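Local coordinates for protein YCAC GENE product (Escherichia coli, PDB 1YAC) that is probably a hydrolase of unknown specificity, an octameric member of the isochorismatase family whose natural substrate has not been identified, at residues V133-D138 with A158-M163; K106-A111 with E129-F134; P122-I127 with W152-Q157; V6-N11 with F166-E171. All blocks are in the same frame, centred on the assembly; numbering follows the deposited sequence.

Interaction 1 of 4, residues V133-D138 with A158-M163; sequences VFVVTD and AGAQLM
Val133 O is gripped twice, by Gln161 N in a nearly straight hydrogen bond of 3.0 Å (177°) and by a water that also accepts from Gln161 NE2. The ladder runs on through Val135 N to Gln161 O and Met163 N to Val135 O, ending with Thr137 N to Met163 O at 2.8 Å. On one face the Phe134 ring lies side by side with the Gln161 amide, their planes 40° apart, and NE2 comes 3.2 Å from Phe134 CE2. That amide also bonds Val6 O through NE2 and Arg154 of a second subunit through OE1. With CG beside the backbone N (chi1 -78°) and chi2 extended, Met163 brings SD to the edge of this ring, 3.6 Å from Phe134 CD2, a Met-aromatic contact. Were Phe134 cut back to an alanine, the Met163 sulfur would probably lose its aromatic partner and the Gln161 amide its flanking support. On the other face beta-branched Val135, suited to a buried strand, packs CG2 on Ala160 CB at 4.1 Å. Gly159, at positive phi in a Schellman motif, ends helix 145-158 before the outermost strand of this chain's sheet, completing a beta-alpha-beta unit of the isochorismatase-type three-layer sandwich.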
loop_
_atom_site.group_PDB
_atom_site.type_symbol
_atom_site.label_atom_id
_atom_site.label_comp_id
_atom_site.label_asym_id
_atom_site.label_seq_id
_atom_site.Cartn_x
_atom_site.Cartn_y
_atom_site.Cartn_z
ATOM N N VAL A 133 3.830 16.623 27.841
ATOM C CA VAL A 133 3.064 15.490 27.337
ATOM C C VAL A 133 3.796 14.666 26.293
ATOM O O VAL A 133 4.366 15.202 25.346
ATOM C CB VAL A 133 1.706 15.984 26.762
ATOM C CG1 VAL A 133 0.894 14.836 26.176
ATOM C CG2 VAL A 133 0.902 16.698 27.855
ATOM N N PHE A 134 3.730 13.350 26.471
ATOM C CA PHE A 134 4.356 12.381 25.582
ATOM C C PHE A 134 3.232 11.429 25.139
ATOM O O PHE A 134 2.637 10.729 25.964
ATOM C CB PHE A 134 5.433 11.602 26.351
ATOM C CG PHE A 134 6.549 12.463 26.890
ATOM C CD1 PHE A 134 6.359 13.245 28.026
ATOM C CD2 PHE A 134 7.795 12.466 26.277
ATOM C CE1 PHE A 134 7.405 14.020 28.552
ATOM C CE2 PHE A 134 8.846 13.226 26.784
ATOM C CZ PHE A 134 8.650 14.009 27.927
ATOM N N VAL A 135 2.921 11.434 23.849
ATOM C CA VAL A 135 1.860 10.588 23.303
ATOM C C VAL A 135 2.441 9.285 22.763
ATOM O O VAL A 135 3.423 9.313 22.016
ATOM C CB VAL A 135 1.126 11.333 22.158
ATOM C CG1 VAL A 135 0.109 10.426 21.476
ATOM C CG2 VAL A 135 0.455 12.586 22.715
ATOM N N VAL A 136 1.889 8.145 23.179
ATOM C CA VAL A 136 2.369 6.856 22.681
ATOM C C VAL A 136 1.499 6.555 21.457
ATOM O O VAL A 136 0.419 5.968 21.563
ATOM C CB VAL A 136 2.247 5.745 23.740
ATOM C CG1 VAL A 136 3.075 4.557 23.327
ATOM C CG2 VAL A 136 2.724 6.244 25.094
ATOM N N THR A 137 2.009 6.924 20.288
ATOM C CA THR A 137 1.268 6.795 19.038
ATOM C C THR A 137 0.990 5.378 18.567
ATOM O O THR A 137 0.085 5.165 17.755
ATOM C CB THR A 137 1.953 7.581 17.904
ATOM O OG1 THR A 137 3.255 7.044 17.673
ATOM C CG2 THR A 137 2.080 9.054 18.274
ATOM N N ASP A 138 1.815 4.424 19.001
ATOM C CA ASP A 138 1.581 3.042 18.605
ATOM C C ASP A 138 0.734 2.241 19.603
ATOM O O ASP A 138 0.452 1.063 19.370
ATOM C CB ASP A 138 2.875 2.328 18.180
ATOM C CG ASP A 138 3.865 2.142 19.310
ATOM O OD1 ASP A 138 3.700 2.743 20.395
ATOM O OD2 ASP A 138 4.837 1.383 19.095
ATOM N N ALA A 158 0.765 21.647 19.125
ATOM C CA ALA A 158 0.593 22.146 20.489
ATOM C C ALA A 158 1.806 21.931 21.382
ATOM O O ALA A 158 1.858 22.457 22.488
ATOM C CB ALA A 158 -0.625 21.508 21.122
ATOM N N GLY A 159 2.749 21.107 20.936
ATOM C CA GLY A 159 3.929 20.852 21.737
ATOM C C GLY A 159 4.039 19.445 22.310
ATOM O O GLY A 159 4.945 19.167 23.079
ATOM N N ALA A 160 3.126 18.550 21.953
ATOM C CA ALA A 160 3.210 17.172 22.450
ATOM C C ALA A 160 4.374 16.464 21.767
ATOM O O ALA A 160 4.671 16.732 20.600
ATOM C CB ALA A 160 1.924 16.426 22.156
ATOM N N GLN A 161 5.078 15.611 22.505
ATOM C CA GLN A 161 6.170 14.842 21.926
ATOM C C GLN A 161 5.568 13.498 21.501
ATOM O O GLN A 161 4.908 12.825 22.297
ATOM C CB GLN A 161 7.295 14.641 22.944
ATOM C CG GLN A 161 7.995 15.943 23.334
ATOM C CD GLN A 161 9.303 15.722 24.069
ATOM O OE1 GLN A 161 10.288 15.271 23.475
ATOM N NE2 GLN A 161 9.334 16.046 25.360
ATOM N N LEU A 162 5.720 13.152 20.224
ATOM C CA LEU A 162 5.182 11.902 19.708
ATOM C C LEU A 162 6.227 10.824 19.899
ATOM O O LEU A 162 7.353 10.959 19.434
ATOM C CB LEU A 162 4.825 12.039 18.220
ATOM C CG LEU A 162 3.859 13.166 17.836
ATOM C CD1 LEU A 162 3.514 13.012 16.373
ATOM C CD2 LEU A 162 2.594 13.151 18.692
ATOM N N MET A 163 5.855 9.781 20.630
ATOM C CA MET A 163 6.753 8.676 20.904
ATOM C C MET A 163 6.042 7.331 20.703
ATOM O O MET A 163 4.831 7.271 20.440
ATOM C CB MET A 163 7.307 8.800 22.341
ATOM C CG MET A 163 8.446 9.859 22.485
ATOM S SD MET A 163 9.107 9.894 24.127
ATOM C CE MET A 163 10.300 8.622 24.055
HETATM O O HOH W 1 4.310 18.758 25.863
HETATM O O HOH W 2 6.693 17.006 26.314
#

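Interaction 2 of 4, residues K106-A111 with E129-F134; sequences KQLIIA and EGFDVF
Lys106 and Asp132 open the backbone ladder: Asp132 N donates to Lys106 O at 3.0 Å. From there the hydrogen bonds alternate between the strands, Leu108 N to Asp132 O, Phe134 N to Leu108 O and Ile110 N to Phe134 O, each straight to within about 17° at the hydrogen. CA-H...O contacts such as Gln107 CA to Asp132 O (3.2 Å) fill the intervals between them. The two strands are the ends of a beta-alpha-beta crossover of the three-layer sandwich, in which helix 115-128 carries the chain from strand 107-112 to strand 132-136 and Gly130 closes that helix in a Schellman motif, where positive phi calls for glycine.

Polar side chains gather where the strands begin, with Lys106 exposed. Lys106, long enough to fold back through its bend at chi2 (66°), gives NZ to Gly130 O at 2.8 Å, while its CG passes 3.6 Å from Asp132 OD2. A water joins that same OD2 to Gln107 NE2; the Gln107 amide also bonds the backbone of Arg7 and Asp9.

Apolar contacts fall on both faces. Leu108 CD1 lies over one face of the Phe131 ring, 4.1 Å from its centroid, a CH-pi contact displaced toward the rim. Ile110 CD1 meets Val133 CG1 at 3.7 Å, two branched chains; Val133 also packs on Ala123 and Ala126 of helix 115-128. Across the sheet, Gln107 CB and CG touch Phe134 CE1, each at 3.8 Å.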
loop_
_atom_site.group_PDB
_atom_site.type_symbol
_atom_site.label_atom_id
_atom_site.label_comp_id
_atom_site.label_asym_id
_atom_site.label_seq_id
_atom_site.Cartn_x
_atom_site.Cartn_y
_atom_site.Cartn_z
ATOM N N LYS A 106 5.296 15.726 36.568
ATOM C CA LYS A 106 5.297 16.774 35.553
ATOM C C LYS A 106 5.073 16.214 34.132
ATOM O O LYS A 106 4.506 16.896 33.265
ATOM C CB LYS A 106 6.639 17.506 35.616
ATOM C CG LYS A 106 6.907 18.536 34.527
ATOM C CD LYS A 106 5.984 19.694 34.631
ATOM C CE LYS A 106 6.501 20.884 33.861
ATOM N NZ LYS A 106 5.693 22.080 34.245
ATOM N N GLN A 107 5.556 14.996 33.891
ATOM C CA GLN A 107 5.444 14.379 32.572
ATOM C C GLN A 107 4.290 13.398 32.531
ATOM O O GLN A 107 4.118 12.599 33.450
ATOM C CB GLN A 107 6.743 13.656 32.236
ATOM C CG GLN A 107 7.976 14.550 32.321
ATOM C CD GLN A 107 9.256 13.781 32.106
ATOM O OE1 GLN A 107 9.321 12.564 32.328
ATOM N NE2 GLN A 107 10.291 14.481 31.686
ATOM N N LEU A 108 3.521 13.441 31.451
ATOM C CA LEU A 108 2.387 12.541 31.292
ATOM C C LEU A 108 2.564 11.752 30.012
ATOM O O LEU A 108 2.742 12.337 28.938
ATOM C CB LEU A 108 1.073 13.318 31.201
ATOM C CG LEU A 108 0.767 14.291 32.336
ATOM C CD1 LEU A 108 -0.615 14.942 32.111
ATOM C CD2 LEU A 108 0.811 13.536 33.661
ATOM N N ILE A 109 2.530 10.432 30.141
ATOM C CA ILE A 109 2.649 9.513 29.006
ATOM C C ILE A 109 1.203 9.111 28.745
ATOM O O ILE A 109 0.569 8.461 29.590
ATOM C CB ILE A 109 3.494 8.287 29.399
ATOM C CG1 ILE A 109 4.916 8.731 29.742
ATOM C CG2 ILE A 109 3.491 7.253 28.273
ATOM C CD1 ILE A 109 5.731 7.676 30.450
ATOM N N ILE A 110 0.673 9.490 27.586
ATOM C CA ILE A 110 -0.727 9.222 27.289
ATOM C C ILE A 110 -0.968 8.323 26.081
ATOM O O ILE A 110 -0.309 8.467 25.051
ATOM C CB ILE A 110 -1.474 10.552 27.041
ATOM C CG1 ILE A 110 -1.137 11.566 28.136
ATOM C CG2 ILE A 110 -2.986 10.315 27.017
ATOM C CD1 ILE A 110 -1.800 12.946 27.945
ATOM N N ALA A 111 -1.944 7.422 26.211
ATOM C CA ALA A 111 -2.326 6.516 25.125
ATOM C C ALA A 111 -3.796 6.188 25.327
ATOM O O ALA A 111 -4.297 6.271 26.450
ATOM C CB ALA A 111 -1.487 5.252 25.158
ATOM N N GLU A 129 -2.254 23.267 30.677
ATOM C CA GLU A 129 -2.038 23.312 32.120
ATOM C C GLU A 129 -0.558 23.312 32.514
ATOM O O GLU A 129 -0.236 23.426 33.691
ATOM C CB GLU A 129 -2.773 22.163 32.816
ATOM C CG GLU A 129 -4.290 22.307 32.816
ATOM C CD GLU A 129 -4.901 22.234 34.209
ATOM O OE1 GLU A 129 -4.184 22.466 35.202
ATOM O OE2 GLU A 129 -6.111 21.955 34.319
ATOM N N GLY A 130 0.339 23.177 31.541
ATOM C CA GLY A 130 1.754 23.199 31.849
ATOM C C GLY A 130 2.470 21.873 31.954
ATOM O O GLY A 130 3.654 21.840 32.294
ATOM N N PHE A 131 1.787 20.773 31.666
ATOM C CA PHE A 131 2.441 19.465 31.732
ATOM C C PHE A 131 3.273 19.174 30.478
ATOM O O PHE A 131 3.019 19.728 29.405
ATOM C CB PHE A 131 1.397 18.346 31.863
ATOM C CG PHE A 131 0.709 18.297 33.199
ATOM C CD1 PHE A 131 1.240 17.539 34.239
ATOM C CD2 PHE A 131 -0.492 18.974 33.404
ATOM C CE1 PHE A 131 0.573 17.454 35.469
ATOM C CE2 PHE A 131 -1.161 18.898 34.621
ATOM C CZ PHE A 131 -0.625 18.134 35.653
ATOM N N ASP A 132 4.275 18.320 30.622
ATOM C CA ASP A 132 5.075 17.890 29.483
ATOM C C ASP A 132 4.374 16.613 29.048
ATOM O O ASP A 132 4.316 15.649 29.802
ATOM C CB ASP A 132 6.513 17.623 29.905
ATOM C CG ASP A 132 7.253 18.902 30.190
ATOM O OD1 ASP A 132 6.982 19.892 29.474
ATOM O OD2 ASP A 132 8.059 18.936 31.139
ATOM N N VAL A 133 3.830 16.623 27.841
ATOM C CA VAL A 133 3.064 15.490 27.337
ATOM C C VAL A 133 3.796 14.666 26.293
ATOM O O VAL A 133 4.366 15.202 25.346
ATOM C CB VAL A 133 1.706 15.984 26.762
ATOM C CG1 VAL A 133 0.894 14.836 26.176
ATOM C CG2 VAL A 133 0.902 16.698 27.855
ATOM N N PHE A 134 3.730 13.350 26.471
ATOM C CA PHE A 134 4.356 12.381 25.582
ATOM C C PHE A 134 3.232 11.429 25.139
ATOM O O PHE A 134 2.637 10.729 25.964
ATOM C CB PHE A 134 5.433 11.602 26.351
ATOM C CG PHE A 134 6.549 12.463 26.890
ATOM C CD1 PHE A 134 6.359 13.245 28.026
ATOM C CD2 PHE A 134 7.795 12.466 26.277
ATOM C CE1 PHE A 134 7.405 14.020 28.552
ATOM C CE2 PHE A 134 8.846 13.226 26.784
ATOM C CZ PHE A 134 8.650 14.009 27.927
HETATM O O HOH W 3 10.087 17.327 32.014
#

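Interaction 3 of 4, residues P122-I127 with W152-Q157; sequences PALSAI and WDRMSQ. Unlike the reference sequence in segment 152-157: Met155 (reference Leu).
Arg154 and Met155 are the residues through which helix 145-158 meets Leu124, Ala123 and Ile127 of helix 115-128. These are neighbouring helices on one side of the parallel sheet, an outer layer of the alpha-beta-alpha sandwich, and the two short segments run almost in the same direction, 8° apart, with axes 10.0 Å from each other. No hydrogen bond links them; the contact is packing alone.

Arg154 comes first along its helix. Its CG is turned away from the backbone N (chi1 -162°) and the chain is extended to NE, so that the Arg154 and Leu124 side chains cross at about a right angle. Leu124 CD1 then rests over one face of the planar guanidinium, 3.7 Å above it and displaced toward the rim. Arginine suits this buried place because its flat face accepts a methyl group while its N-H groups remain available for bonds: NE bonds Gln161, and NH1 makes a salt bridge with Glu171, both of a third subunit. The leucine therefore backs an arginine that reaches across the interface between chains.

Met155, where the reference sequence has leucine, follows on the side nearer the sheet. Its backbone takes the other branch of Leu124, with CD2 lying 4.2 Å from Met155 CA, and its side chain runs on to touch Val135 of the sheet. Unbranched and flexible, it fits against the small Ala123. Farther along, Ile127 CD1 approaches Met155 O at 4.4 Å, and Ala123 CB lies 4.3 Å from Met155 SD.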
loop_
_atom_site.group_PDB
_atom_site.type_symbol
_atom_site.label_atom_id
_atom_site.label_comp_id
_atom_site.label_asym_id
_atom_site.label_seq_id
_atom_site.Cartn_x
_atom_site.Cartn_y
_atom_site.Cartn_z
ATOM N N PRO A 122 -7.408 15.344 26.017
ATOM C CA PRO A 122 -6.710 15.552 27.288
ATOM C C PRO A 122 -5.238 15.938 27.095
ATOM O O PRO A 122 -4.671 16.658 27.929
ATOM C CB PRO A 122 -6.907 14.218 28.012
ATOM C CG PRO A 122 -7.101 13.237 26.908
ATOM C CD PRO A 122 -7.959 13.979 25.941
ATOM N N ALA A 123 -4.611 15.479 26.006
ATOM C CA ALA A 123 -3.212 15.866 25.756
ATOM C C ALA A 123 -3.130 17.394 25.600
ATOM O O ALA A 123 -2.272 18.039 26.196
ATOM C CB ALA A 123 -2.652 15.171 24.501
ATOM N N LEU A 124 -4.048 17.967 24.826
ATOM C CA LEU A 124 -4.063 19.406 24.587
ATOM C C LEU A 124 -4.393 20.171 25.867
ATOM O O LEU A 124 -3.799 21.217 26.146
ATOM C CB LEU A 124 -5.068 19.745 23.470
ATOM C CG LEU A 124 -4.761 19.124 22.101
ATOM C CD1 LEU A 124 -5.881 19.420 21.105
ATOM C CD2 LEU A 124 -3.427 19.636 21.584
ATOM N N SER A 125 -5.343 19.650 26.636
ATOM C CA SER A 125 -5.742 20.274 27.901
ATOM C C SER A 125 -4.562 20.279 28.869
ATOM O O SER A 125 -4.278 21.293 29.507
ATOM C CB SER A 125 -6.912 19.504 28.526
ATOM O OG SER A 125 -8.113 19.636 27.760
ATOM N N ALA A 126 -3.856 19.154 28.938
ATOM C CA ALA A 126 -2.701 19.001 29.822
ATOM C C ALA A 126 -1.552 19.946 29.439
ATOM O O ALA A 126 -0.886 20.513 30.311
ATOM C CB ALA A 126 -2.236 17.544 29.832
ATOM N N ILE A 127 -1.335 20.124 28.136
ATOM C CA ILE A 127 -0.291 21.027 27.656
ATOM C C ILE A 127 -0.647 22.444 28.110
ATOM O O ILE A 127 0.216 23.167 28.625
ATOM C CB ILE A 127 -0.140 20.961 26.100
ATOM C CG1 ILE A 127 0.582 19.666 25.704
ATOM C CG2 ILE A 127 0.619 22.193 25.557
ATOM C CD1 ILE A 127 0.560 19.374 24.211
ATOM N N TRP A 152 -2.041 13.687 14.986
ATOM C CA TRP A 152 -0.603 13.860 15.233
ATOM C C TRP A 152 -0.223 15.292 14.985
ATOM O O TRP A 152 0.504 15.889 15.782
ATOM C CB TRP A 152 0.253 13.011 14.300
ATOM C CG TRP A 152 0.322 11.591 14.683
ATOM C CD1 TRP A 152 -0.494 10.934 15.551
ATOM C CD2 TRP A 152 1.208 10.610 14.136
ATOM N NE1 TRP A 152 -0.187 9.597 15.565
ATOM C CE2 TRP A 152 0.855 9.368 14.702
ATOM C CE3 TRP A 152 2.265 10.663 13.214
ATOM C CZ2 TRP A 152 1.519 8.175 14.375
ATOM C CZ3 TRP A 152 2.933 9.467 12.888
ATOM C CH2 TRP A 152 2.549 8.245 13.471
ATOM N N ASP A 153 -0.672 15.827 13.852
ATOM C CA ASP A 153 -0.369 17.203 13.497
ATOM C C ASP A 153 -0.858 18.157 14.583
ATOM O O ASP A 153 -0.109 19.023 15.064
ATOM C CB ASP A 153 -1.022 17.564 12.161
ATOM C CG ASP A 153 -0.605 18.951 11.677
ATOM O OD1 ASP A 153 -1.247 19.940 12.073
ATOM O OD2 ASP A 153 0.384 19.053 10.923
ATOM N N ARG A 154 -2.098 17.955 15.009
ATOM C CA ARG A 154 -2.703 18.804 16.033
ATOM C C ARG A 154 -1.959 18.740 17.375
ATOM O O ARG A 154 -1.703 19.773 17.998
ATOM C CB ARG A 154 -4.182 18.449 16.217
ATOM C CG ARG A 154 -4.974 19.552 16.929
ATOM C CD ARG A 154 -6.431 19.174 17.140
ATOM N NE ARG A 154 -7.182 20.323 17.646
ATOM C CZ ARG A 154 -8.340 20.239 18.290
ATOM N NH1 ARG A 154 -8.896 19.054 18.512
ATOM N NH2 ARG A 154 -8.934 21.342 18.722
ATOM N N MET A 155 -1.581 17.538 17.804
ATOM C CA MET A 155 -0.869 17.384 19.069
ATOM C C MET A 155 0.562 17.926 18.999
ATOM O O MET A 155 1.018 18.632 19.905
ATOM C CB MET A 155 -0.894 15.922 19.524
ATOM C CG MET A 155 -2.305 15.430 19.836
ATOM S SD MET A 155 -2.374 13.741 20.425
ATOM C CE MET A 155 -1.967 12.795 18.955
ATOM N N SER A 156 1.248 17.646 17.897
ATOM C CA SER A 156 2.615 18.118 17.700
ATOM C C SER A 156 2.657 19.655 17.666
ATOM O O SER A 156 3.529 20.274 18.277
ATOM C CB SER A 156 3.180 17.548 16.395
ATOM O OG SER A 156 4.547 17.889 16.251
ATOM N N GLN A 157 1.684 20.239 16.968
ATOM C CA GLN A 157 1.507 21.684 16.801
ATOM C C GLN A 157 1.423 22.335 18.196
ATOM O O GLN A 157 2.010 23.395 18.439
ATOM C CB GLN A 157 0.209 21.906 15.977
ATOM C CG GLN A 157 -0.240 23.348 15.662
ATOM C CD GLN A 157 -1.506 23.412 14.744
ATOM O OE1 GLN A 157 -2.601 22.967 15.124
ATOM N NE2 GLN A 157 -1.350 24.001 13.552
#

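Interaction 4 of 4, residues V6-N11 with F166-E171; sequences VRLDKN and FGVACE
Leu8 and Glu171 bring an irregular stretch of backbone against a helix, their CA atoms 5.8 Å apart. Glu171 reaches across with its CG anti to the backbone N (chi1 -159°) and its chain extended, so that OE2 accepts from Leu8 N at 2.8 Å. That bond is nearly straight, 170° at the hydrogen, and meets the oxygen on its anti side, 30° out of the carboxylate plane. The same oxygen lies 3.3 Å from Arg7 CA, and Arg7 CB packs 3.5 Å from Glu171 CD. The other oxygen, OE1, takes Tyr5 OH and forms a salt bridge with Arg154 of a second subunit, a setting likely to favour the charged carboxylate. Cutting Glu171 back to an alanine is likely to rob Leu8 N of its acceptor and that arginine of its counter-charge. Leu8 supplies the apolar half: its CD1 meets Val168 CG1 at 3.7 Å, and both also pack on Ile109 of the sheet. Arg7 turns its far end to Asp92 of the second subunit. Asp9 OD1 accepts from Asn11 N in an Asx turn. The 6-11 segment thus packs against both helix 165-173 and the Ile109, Phe134 and Met163 face of the alpha-beta-alpha sandwich's sheet, beside a subunit interface of the octamer.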
loop_
_atom_site.group_PDB
_atom_site.type_symbol
_atom_site.label_atom_id
_atom_site.label_comp_id
_atom_site.label_asym_id
_atom_site.label_seq_id
_atom_site.Cartn_x
_atom_site.Cartn_y
_atom_site.Cartn_z
ATOM N N VAL A 6 13.771 17.472 26.336
ATOM C CA VAL A 6 12.870 17.198 27.461
ATOM C C VAL A 6 12.573 15.694 27.403
ATOM O O VAL A 6 11.630 15.244 26.737
ATOM C CB VAL A 6 11.560 18.045 27.349
ATOM C CG1 VAL A 6 10.614 17.775 28.532
ATOM C CG2 VAL A 6 11.908 19.521 27.274
ATOM N N ARG A 7 13.433 14.920 28.057
ATOM C CA ARG A 7 13.312 13.469 28.065
ATOM C C ARG A 7 12.626 12.874 29.282
ATOM O O ARG A 7 12.692 13.426 30.384
ATOM C CB ARG A 7 14.679 12.824 27.858
ATOM C CG ARG A 7 15.752 13.181 28.869
ATOM C CD ARG A 7 16.940 12.240 28.648
ATOM N NE ARG A 7 18.141 12.601 29.397
ATOM C CZ ARG A 7 19.279 11.915 29.345
ATOM N NH1 ARG A 7 19.380 10.834 28.582
ATOM N NH2 ARG A 7 20.320 12.299 30.068
ATOM N N LEU A 8 11.952 11.748 29.060
ATOM C CA LEU A 8 11.237 11.040 30.111
ATOM C C LEU A 8 12.155 10.697 31.265
ATOM O O LEU A 8 13.293 10.269 31.073
ATOM C CB LEU A 8 10.593 9.772 29.564
ATOM C CG LEU A 8 9.383 10.000 28.656
ATOM C CD1 LEU A 8 8.982 8.668 27.980
ATOM C CD2 LEU A 8 8.223 10.578 29.472
ATOM N N ASP A 9 11.627 10.918 32.460
ATOM C CA ASP A 9 12.323 10.697 33.713
ATOM C C ASP A 9 11.421 9.747 34.491
ATOM O O ASP A 9 10.317 10.114 34.884
ATOM C CB ASP A 9 12.455 12.048 34.415
ATOM C CG ASP A 9 13.174 11.969 35.750
ATOM O OD1 ASP A 9 13.321 10.867 36.334
ATOM O OD2 ASP A 9 13.575 13.051 36.231
ATOM N N LYS A 10 11.916 8.538 34.752
ATOM C CA LYS A 10 11.105 7.527 35.444
ATOM C C LYS A 10 10.618 7.956 36.833
ATOM O O LYS A 10 9.764 7.301 37.398
ATOM C CB LYS A 10 11.817 6.190 35.534
ATOM C CG LYS A 10 13.089 6.189 36.357
ATOM C CD LYS A 10 13.586 4.771 36.566
ATOM C CE LYS A 10 14.819 4.765 37.470
ATOM N NZ LYS A 10 15.166 3.384 37.948
ATOM N N ASN A 11 11.170 9.046 37.366
ATOM C CA ASN A 11 10.750 9.557 38.648
ATOM C C ASN A 11 9.835 10.770 38.544
ATOM O O ASN A 11 9.333 11.248 39.538
ATOM C CB ASN A 11 11.986 9.931 39.473
ATOM C CG ASN A 11 12.874 8.770 39.910
ATOM O OD1 ASN A 11 13.539 8.123 39.150
ATOM N ND2 ASN A 11 12.833 8.480 41.183
ATOM N N PHE A 166 8.429 1.349 22.593
ATOM C CA PHE A 166 9.809 0.896 22.766
ATOM C C PHE A 166 10.700 2.102 23.078
ATOM O O PHE A 166 11.544 2.041 23.984
ATOM C CB PHE A 166 10.293 0.142 21.523
ATOM C CG PHE A 166 11.726 -0.318 21.607
ATOM C CD1 PHE A 166 12.058 -1.497 22.273
ATOM C CD2 PHE A 166 12.739 0.407 20.980
ATOM C CE1 PHE A 166 13.375 -1.951 22.305
ATOM C CE2 PHE A 166 14.056 -0.038 21.010
ATOM C CZ PHE A 166 14.370 -1.221 21.674
ATOM N N GLY A 167 10.464 3.207 22.365
ATOM C CA GLY A 167 11.213 4.427 22.611
ATOM C C GLY A 167 10.979 4.928 24.034
ATOM O O GLY A 167 11.921 5.354 24.718
ATOM N N VAL A 168 9.720 4.879 24.478
ATOM C CA VAL A 168 9.333 5.293 25.837
ATOM C C VAL A 168 10.123 4.459 26.875
ATOM O O VAL A 168 10.748 5.007 27.790
ATOM C CB VAL A 168 7.779 5.101 26.066
ATOM C CG1 VAL A 168 7.404 5.301 27.544
ATOM C CG2 VAL A 168 6.977 6.079 25.191
ATOM N N ALA A 169 10.130 3.140 26.700
ATOM C CA ALA A 169 10.831 2.262 27.623
ATOM C C ALA A 169 12.327 2.584 27.684
ATOM O O ALA A 169 12.926 2.604 28.765
ATOM C CB ALA A 169 10.616 0.803 27.234
ATOM N N CYS A 170 12.927 2.829 26.525
ATOM C CA CYS A 170 14.357 3.121 26.447
ATOM C C CYS A 170 14.734 4.457 27.059
ATOM O O CYS A 170 15.812 4.599 27.659
ATOM C CB CYS A 170 14.840 3.060 24.998
ATOM S SG CYS A 170 14.945 1.392 24.313
ATOM N N GLU A 171 13.876 5.457 26.877
ATOM C CA GLU A 171 14.158 6.769 27.441
ATOM C C GLU A 171 13.999 6.724 28.965
ATOM O O GLU A 171 14.720 7.405 29.695
ATOM C CB GLU A 171 13.250 7.832 26.822
ATOM C CG GLU A 171 13.807 9.247 26.963
ATOM C CD GLU A 171 13.145 10.225 26.024
ATOM O OE1 GLU A 171 13.638 10.347 24.893
ATOM O OE2 GLU A 171 12.150 10.880 26.409
#

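All four contacts are largely buried, but they serve different layers. Interactions 1 and 2 share strand 132-136 and pair it with its neighbour on each side, so their chemistry is regular backbone bonding, and only interaction 2 brings an exposed lysine to its edge. Interaction 3 belongs to one helical layer and relies on side-chain packing without hydrogen bonds across it. Interaction 4 lies at the other face, where one carboxylate holds irregular backbone; its nearest atoms are about 11 Å from interaction 3 within the chain. The helix packing and the N-terminal contact, apart in one chain, come together at the subunit interface, whereas interactions 1 and 2 both touch the 6-11 segment directly.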